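Local coordinates for protein probable 2-phosphosulfolactate phosphatase (Clostridium acetobutylicum, PDB 1VR0) that probably catalyses the magnesium-dependent hydrolysis of (2R)-O-phospho-3-sulfolactate to (2R)-3-sulfolactate and phosphate, at residues T43-T48 against N95-Y100; R56-L61 against G107-M112. One frame throughout, in Å; residues are numbered along the deposited sequence.

Contact 1 of 2, residues T43-T48 against N95-Y100. With 3SL ((2R)-3-sulfolactic acid), chain E.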
loop_
_atom_site.group_PDB
_atom_site.type_symbol
_atom_site.label_atom_id
_atom_site.label_comp_id
_atom_site.label_asym_id
_atom_site.label_seq_id
_atom_site.Cartn_x
_atom_site.Cartn_y
_atom_site.Cartn_z
ATOM N N THR A 43 3.004 7.304 18.180
ATOM C CA THR A 43 3.675 8.537 17.829
ATOM C C THR A 43 2.953 9.747 18.375
ATOM O O THR A 43 3.562 10.805 18.503
ATOM C CB THR A 43 3.904 8.714 16.335
ATOM O OG1 THR A 43 2.675 8.585 15.617
ATOM C CG2 THR A 43 4.876 7.684 15.865
ATOM N N SER A 44 1.667 9.600 18.701
ATOM C CA SER A 44 0.946 10.652 19.420
ATOM C C SER A 44 1.429 10.723 20.866
ATOM O O SER A 44 1.529 11.817 21.428
ATOM C CB SER A 44 -0.560 10.418 19.359
ATOM O OG SER A 44 -0.972 10.533 18.012
ATOM N N VAL A 45 1.739 9.561 21.441
ATOM C CA VAL A 45 2.321 9.505 22.770
ATOM C C VAL A 45 3.731 10.136 22.767
ATOM O O VAL A 45 4.023 11.056 23.511
ATOM C CB VAL A 45 2.392 8.066 23.313
ATOM C CG1 VAL A 45 3.359 7.996 24.428
ATOM C CG2 VAL A 45 1.005 7.572 23.764
ATOM N N ILE A 46 4.598 9.651 21.919
ATOM C CA ILE A 46 5.952 10.165 21.884
ATOM C C ILE A 46 5.961 11.700 21.730
ATOM O O ILE A 46 6.664 12.396 22.463
ATOM C CB ILE A 46 6.766 9.511 20.777
ATOM C CG1 ILE A 46 7.018 8.050 21.137
ATOM C CG2 ILE A 46 8.091 10.233 20.580
ATOM C CD1 ILE A 46 7.111 7.153 19.952
ATOM N N THR A 47 5.181 12.192 20.776
ATOM C CA THR A 47 5.083 13.598 20.490
ATOM C C THR A 47 4.608 14.398 21.719
ATOM O O THR A 47 5.162 15.440 22.047
ATOM C CB THR A 47 4.099 13.815 19.322
ATOM O OG1 THR A 47 4.636 13.220 18.138
ATOM C CG2 THR A 47 3.883 15.309 19.059
ATOM N N THR A 48 3.577 13.891 22.387
ATOM C CA THR A 48 3.008 14.550 23.531
ATOM C C THR A 48 4.006 14.562 24.716
ATOM O O THR A 48 4.259 15.607 25.343
ATOM C CB THR A 48 1.673 13.873 23.909
ATOM O OG1 THR A 48 0.743 14.039 22.836
ATOM C CG2 THR A 48 1.075 14.466 25.182
ATOM N N ASN A 95 -0.566 3.386 26.918
ATOM C CA ASN A 95 -0.232 4.087 25.673
ATOM C C ASN A 95 -1.240 5.202 25.322
ATOM O O ASN A 95 -1.440 5.547 24.164
ATOM C CB ASN A 95 -0.046 3.091 24.511
ATOM C CG ASN A 95 0.887 3.621 23.477
ATOM O OD1 ASN A 95 1.966 4.081 23.820
ATOM N ND2 ASN A 95 0.481 3.628 22.223
ATOM N N SER A 96 -1.826 5.783 26.360
ATOM C CA SER A 96 -2.693 6.941 26.216
ATOM C C SER A 96 -1.862 8.187 26.333
ATOM O O SER A 96 -1.196 8.356 27.320
ATOM C CB SER A 96 -3.730 6.975 27.326
ATOM O OG SER A 96 -4.328 8.245 27.320
ATOM N N PRO A 97 -1.911 9.072 25.336
ATOM C CA PRO A 97 -1.190 10.340 25.459
ATOM C C PRO A 97 -1.544 11.191 26.681
ATOM O O PRO A 97 -0.653 11.891 27.174
ATOM C CB PRO A 97 -1.548 11.088 24.163
ATOM C CG PRO A 97 -1.931 10.081 23.232
ATOM C CD PRO A 97 -2.581 8.965 24.037
HETATM N N MSE A 98 -2.777 11.112 27.198
HETATM C CA MSE A 98 -3.173 11.934 28.363
HETATM C C MSE A 98 -2.463 11.641 29.637
HETATM O O MSE A 98 -2.418 12.497 30.504
HETATM C CB MSE A 98 -4.656 11.839 28.690
HETATM C CG MSE A 98 -5.427 12.955 28.031
HETATM SE SE MSE A 98 -5.608 12.473 26.149
HETATM C CE MSE A 98 -7.342 11.340 26.465
ATOM N N GLU A 99 -1.959 10.429 29.789
ATOM C CA GLU A 99 -1.319 10.075 31.032
ATOM C C GLU A 99 0.135 10.563 31.118
ATOM O O GLU A 99 0.712 10.566 32.208
ATOM C CB GLU A 99 -1.530 8.588 31.367
ATOM C CG GLU A 99 -0.822 7.541 30.545
ATOM C CD GLU A 99 -1.532 6.162 30.627
ATOM O OE1 GLU A 99 -1.850 5.672 31.729
ATOM O OE2 GLU A 99 -1.776 5.556 29.561
ATOM N N TYR A 100 0.669 11.079 30.005
ATOM C CA TYR A 100 2.022 11.626 29.955
ATOM C C TYR A 100 2.015 13.129 30.105
ATOM O O TYR A 100 2.533 13.866 29.252
ATOM C CB TYR A 100 2.735 11.199 28.665
ATOM C CG TYR A 100 2.848 9.708 28.565
ATOM C CD1 TYR A 100 3.939 9.050 29.117
ATOM C CD2 TYR A 100 1.837 8.936 27.958
ATOM C CE1 TYR A 100 4.054 7.659 29.051
ATOM C CE2 TYR A 100 1.939 7.552 27.899
ATOM C CZ TYR A 100 3.060 6.919 28.451
ATOM O OH TYR A 100 3.205 5.550 28.451
HETATM O O11 3SL E . -3.688 -2.859 18.901
HETATM C C1 3SL E . -3.933 -1.825 19.555
HETATM O O12 3SL E . -5.070 -1.482 19.967
HETATM C C2 3SL E . -2.772 -0.956 19.855
HETATM O O2 3SL E . -1.958 -0.928 18.686
HETATM C C3 3SL E . -3.307 0.405 20.254
HETATM S S 3SL E . -2.096 1.536 20.371
HETATM O O3S 3SL E . -1.730 1.728 21.785
HETATM O O1S 3SL E . -0.963 1.335 19.405
HETATM O O2S 3SL E . -2.692 2.840 20.055
#

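Contact 2 of 2, residues R56-L61 against G107-M112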
loop_
_atom_site.group_PDB
_atom_site.type_symbol
_atom_site.label_atom_id
_atom_site.label_comp_id
_atom_site.label_asym_id
_atom_site.label_seq_id
_atom_site.Cartn_x
_atom_site.Cartn_y
_atom_site.Cartn_z
ATOM N N ARG A 56 13.853 12.019 27.260
ATOM C CA ARG A 56 14.036 11.177 26.097
ATOM C C ARG A 56 13.051 10.038 26.100
ATOM O O ARG A 56 12.560 9.650 27.148
ATOM C CB ARG A 56 15.462 10.619 26.069
ATOM C CG ARG A 56 15.764 9.596 27.173
ATOM C CD ARG A 56 17.086 8.885 26.918
ATOM N NE ARG A 56 18.253 9.725 27.137
ATOM C CZ ARG A 56 18.792 9.944 28.332
ATOM N NH1 ARG A 56 18.276 9.404 29.427
ATOM N NH2 ARG A 56 19.853 10.722 28.438
ATOM N N VAL A 57 12.781 9.501 24.917
ATOM C CA VAL A 57 12.038 8.263 24.780
ATOM C C VAL A 57 12.972 7.219 24.190
ATOM O O VAL A 57 13.616 7.481 23.195
ATOM C CB VAL A 57 10.823 8.397 23.840
ATOM C CG1 VAL A 57 10.112 7.072 23.753
ATOM C CG2 VAL A 57 9.855 9.495 24.313
ATOM N N VAL A 58 13.021 6.032 24.801
ATOM C CA VAL A 58 13.795 4.909 24.291
ATOM C C VAL A 58 12.819 3.797 23.857
ATOM O O VAL A 58 12.286 3.085 24.703
ATOM C CB VAL A 58 14.707 4.337 25.369
ATOM C CG1 VAL A 58 15.518 3.158 24.805
ATOM C CG2 VAL A 58 15.592 5.401 25.962
ATOM N N PRO A 59 12.574 3.654 22.534
ATOM C CA PRO A 59 11.736 2.603 22.006
ATOM C C PRO A 59 12.450 1.251 21.927
ATOM O O PRO A 59 13.578 1.163 21.484
ATOM C CB PRO A 59 11.408 3.111 20.603
ATOM C CG PRO A 59 12.529 3.895 20.217
ATOM C CD PRO A 59 13.084 4.513 21.456
ATOM N N VAL A 60 11.784 0.205 22.391
ATOM C CA VAL A 60 12.312 -1.152 22.328
ATOM C C VAL A 60 11.242 -2.129 21.795
ATOM O O VAL A 60 10.039 -1.818 21.725
ATOM C CB VAL A 60 12.834 -1.612 23.685
ATOM C CG1 VAL A 60 13.899 -0.642 24.194
ATOM C CG2 VAL A 60 11.710 -1.779 24.706
ATOM N N LEU A 61 11.686 -3.316 21.409
ATOM C CA LEU A 61 10.808 -4.278 20.758
ATOM C C LEU A 61 10.182 -5.268 21.749
ATOM O O LEU A 61 9.097 -5.780 21.503
ATOM C CB LEU A 61 11.549 -4.990 19.612
ATOM C CG LEU A 61 12.023 -4.098 18.442
ATOM C CD1 LEU A 61 12.530 -4.923 17.299
ATOM C CD2 LEU A 61 10.968 -3.092 17.918
ATOM N N GLY A 107 11.563 15.611 32.568
ATOM C CA GLY A 107 12.927 15.230 32.941
ATOM C C GLY A 107 13.154 13.739 32.985
ATOM O O GLY A 107 14.292 13.292 33.116
ATOM N N LYS A 108 12.085 12.964 32.815
ATOM C CA LYS A 108 12.182 11.524 32.910
ATOM C C LYS A 108 12.578 10.873 31.577
ATOM O O LYS A 108 12.592 11.520 30.524
ATOM C CB LYS A 108 10.897 10.969 33.524
ATOM C CG LYS A 108 10.912 11.292 35.032
ATOM C CD LYS A 108 9.659 10.941 35.744
ATOM C CE LYS A 108 9.840 11.034 37.268
ATOM N NZ LYS A 108 10.588 9.862 37.789
ATOM N N THR A 109 12.977 9.608 31.667
ATOM C CA THR A 109 13.345 8.796 30.511
ATOM C C THR A 109 12.269 7.720 30.298
ATOM O O THR A 109 12.088 6.846 31.123
ATOM C CB THR A 109 14.716 8.114 30.737
ATOM O OG1 THR A 109 15.764 9.068 30.590
ATOM C CG2 THR A 109 14.945 6.980 29.759
ATOM N N LEU A 110 11.574 7.791 29.180
ATOM C CA LEU A 110 10.451 6.910 28.902
ATOM C C LEU A 110 10.895 5.711 28.072
ATOM O O LEU A 110 11.212 5.846 26.891
ATOM C CB LEU A 110 9.381 7.711 28.178
ATOM C CG LEU A 110 8.148 7.000 27.692
ATOM C CD1 LEU A 110 7.456 6.220 28.805
ATOM C CD2 LEU A 110 7.261 8.053 27.146
ATOM N N ILE A 111 10.942 4.547 28.706
ATOM C CA ILE A 111 11.202 3.306 28.013
ATOM C C ILE A 111 9.841 2.808 27.505
ATOM O O ILE A 111 8.919 2.589 28.279
ATOM C CB ILE A 111 11.794 2.231 28.928
ATOM C CG1 ILE A 111 12.973 2.744 29.772
ATOM C CG2 ILE A 111 12.228 1.031 28.135
ATOM C CD1 ILE A 111 14.083 3.447 29.019
HETATM N N MSE A 112 9.700 2.643 26.199
HETATM C CA MSE A 112 8.468 2.071 25.684
HETATM C C MSE A 112 8.595 1.034 24.601
HETATM O O MSE A 112 9.536 1.031 23.807
HETATM C CB MSE A 112 7.488 3.147 25.214
HETATM C CG MSE A 112 8.038 4.272 24.395
HETATM SE SE MSE A 112 6.580 5.440 23.583
HETATM C CE MSE A 112 4.989 5.069 24.929
#

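Contact 1 of 2, residues T43-T48 against N95-Y100
In the wall of the sulfolactate pocket, helix 42-51 lodges Val-45 against Asn-95, Pro-97 and Tyr-100 of the loop that leads from strand 77-81 to helix 102-105. The two methyls of Val-45 have different partners. CG1, anti to the backbone N (chi1 162°), lies over one face of the Tyr-100 ring, 4.1 Å from its centroid and displaced toward the rim near CE2, a CH-pi contact. CG2 instead faces Asn-95 and Pro-97, where it meets Asn-95 O at 3.2 Å, Asn-95 OD1 at 3.6 Å and the edge of the proline ring at Pro-97 CD. One turn along the helix, Thr-48 crosses Pro-97 at about a right angle, its CG2 3.7 Å from Pro-97 O. The Thr-48 hydroxyl turns back to Ser-44 O (OG1 to O 2.7 Å), which also accepts from Thr-48 N on the opposite face of the carbonyl plane; Tyr-228 OH is a further partner of OG1. The loop braces itself in turn: Ser-96 OG accepts from Met-98 N in an ST turn and bonds to Asp-225, and Tyr-100 OH is held by Ser-94 O. Asn-95 carries the polar contact with the ligand. Its amide, with CG anti to the backbone N (chi1 -152°), directs ND2 to the sulfonate, donating to O3S of the bound 3-sulfolactic acid at 2.9 Å with an N-H...O angle of 154°. Val-45 CG2 lies over one face of this amide, on the helix side, and Arg-41, just before the helix segment, gives the ligand another hydrogen bond. This is a buried helix-loop interface in the wall of the ComB active site, joining an apolar second shell to a first-shell ligand-binding asparagine.

Contact 2 of 2, residues R56-L61 against G107-M112
Leu-110 O takes the backbone N-H of Val-58 at 2.8 Å, with an N-H...O angle of 165°, and Val-57 CA adds a CH contact to the same oxygen at 3.3 Å. This pairing belongs to two parallel strands, 56-59 and 109-112, whose axes run 4.7 Å apart with a 19° angle between their directions. Bonds from Leu-110 N to Arg-56 O and from Met-112 N to Val-58 O alternate with it, and Val-60 N to Met-112 O extends the pairing. Side chains fall on two faces. On one, Val-57 lies alongside Leu-110, pointing the same way, and its CG1 meets CG of selenomethionine Met-112 at 3.5 Å. On the other, Val-58 and Ile-111 are likewise side by side, with CD1 of Ile-111 3.8 Å from Val-58 CB. Arg-56 joins this second face: its chain, bent at chi3 (72°), folds over Thr-109, so that CG and CD rest near the threonine methyl and NH1 makes a weak hydrogen bond to Thr-109 OG1 (2.8 Å), which sits at the edge of the guanidinium, near its plane. The stronger polar anchor of this arginine is a salt bridge from NE to Glu-245. Helix 42-51 packs on the face of Val-57, Leu-110 and Met-112, whereas Tyr-73 of helix 63-73 touches Arg-56 and Thr-109 on the reverse side; strand 109-113 lies between strands 56-59 and 77-81, and Val-57 bonds through its backbone to Ile-246 on the outer side of strand 56-59.

How the contacts relate
Both contacts are buried; helix 42-51 is one partner in contact 1 and covers one face of contact 2. Contact 1 joins this helix to a loop through side-chain packing and ends at a ligand-binding amide; contact 2 is held chiefly by regular backbone bonds between strands, with apolar side chains on both faces and a partly exposed arginine at one end. Selenomethionine Met-112 bridges them: its CE reaches Val-45 CG1 and Asn-95 OD1, and its SE touches Ile-46 CG1, while Leu-110 CD1 meets Tyr-100 CE1. The small parallel sheet backs the helix-loop interface, from which Asn-95 reaches the sulfolactate. The side chain of Met-112 stays about 8 Å from the bound (2R)-3-sulfolactic acid.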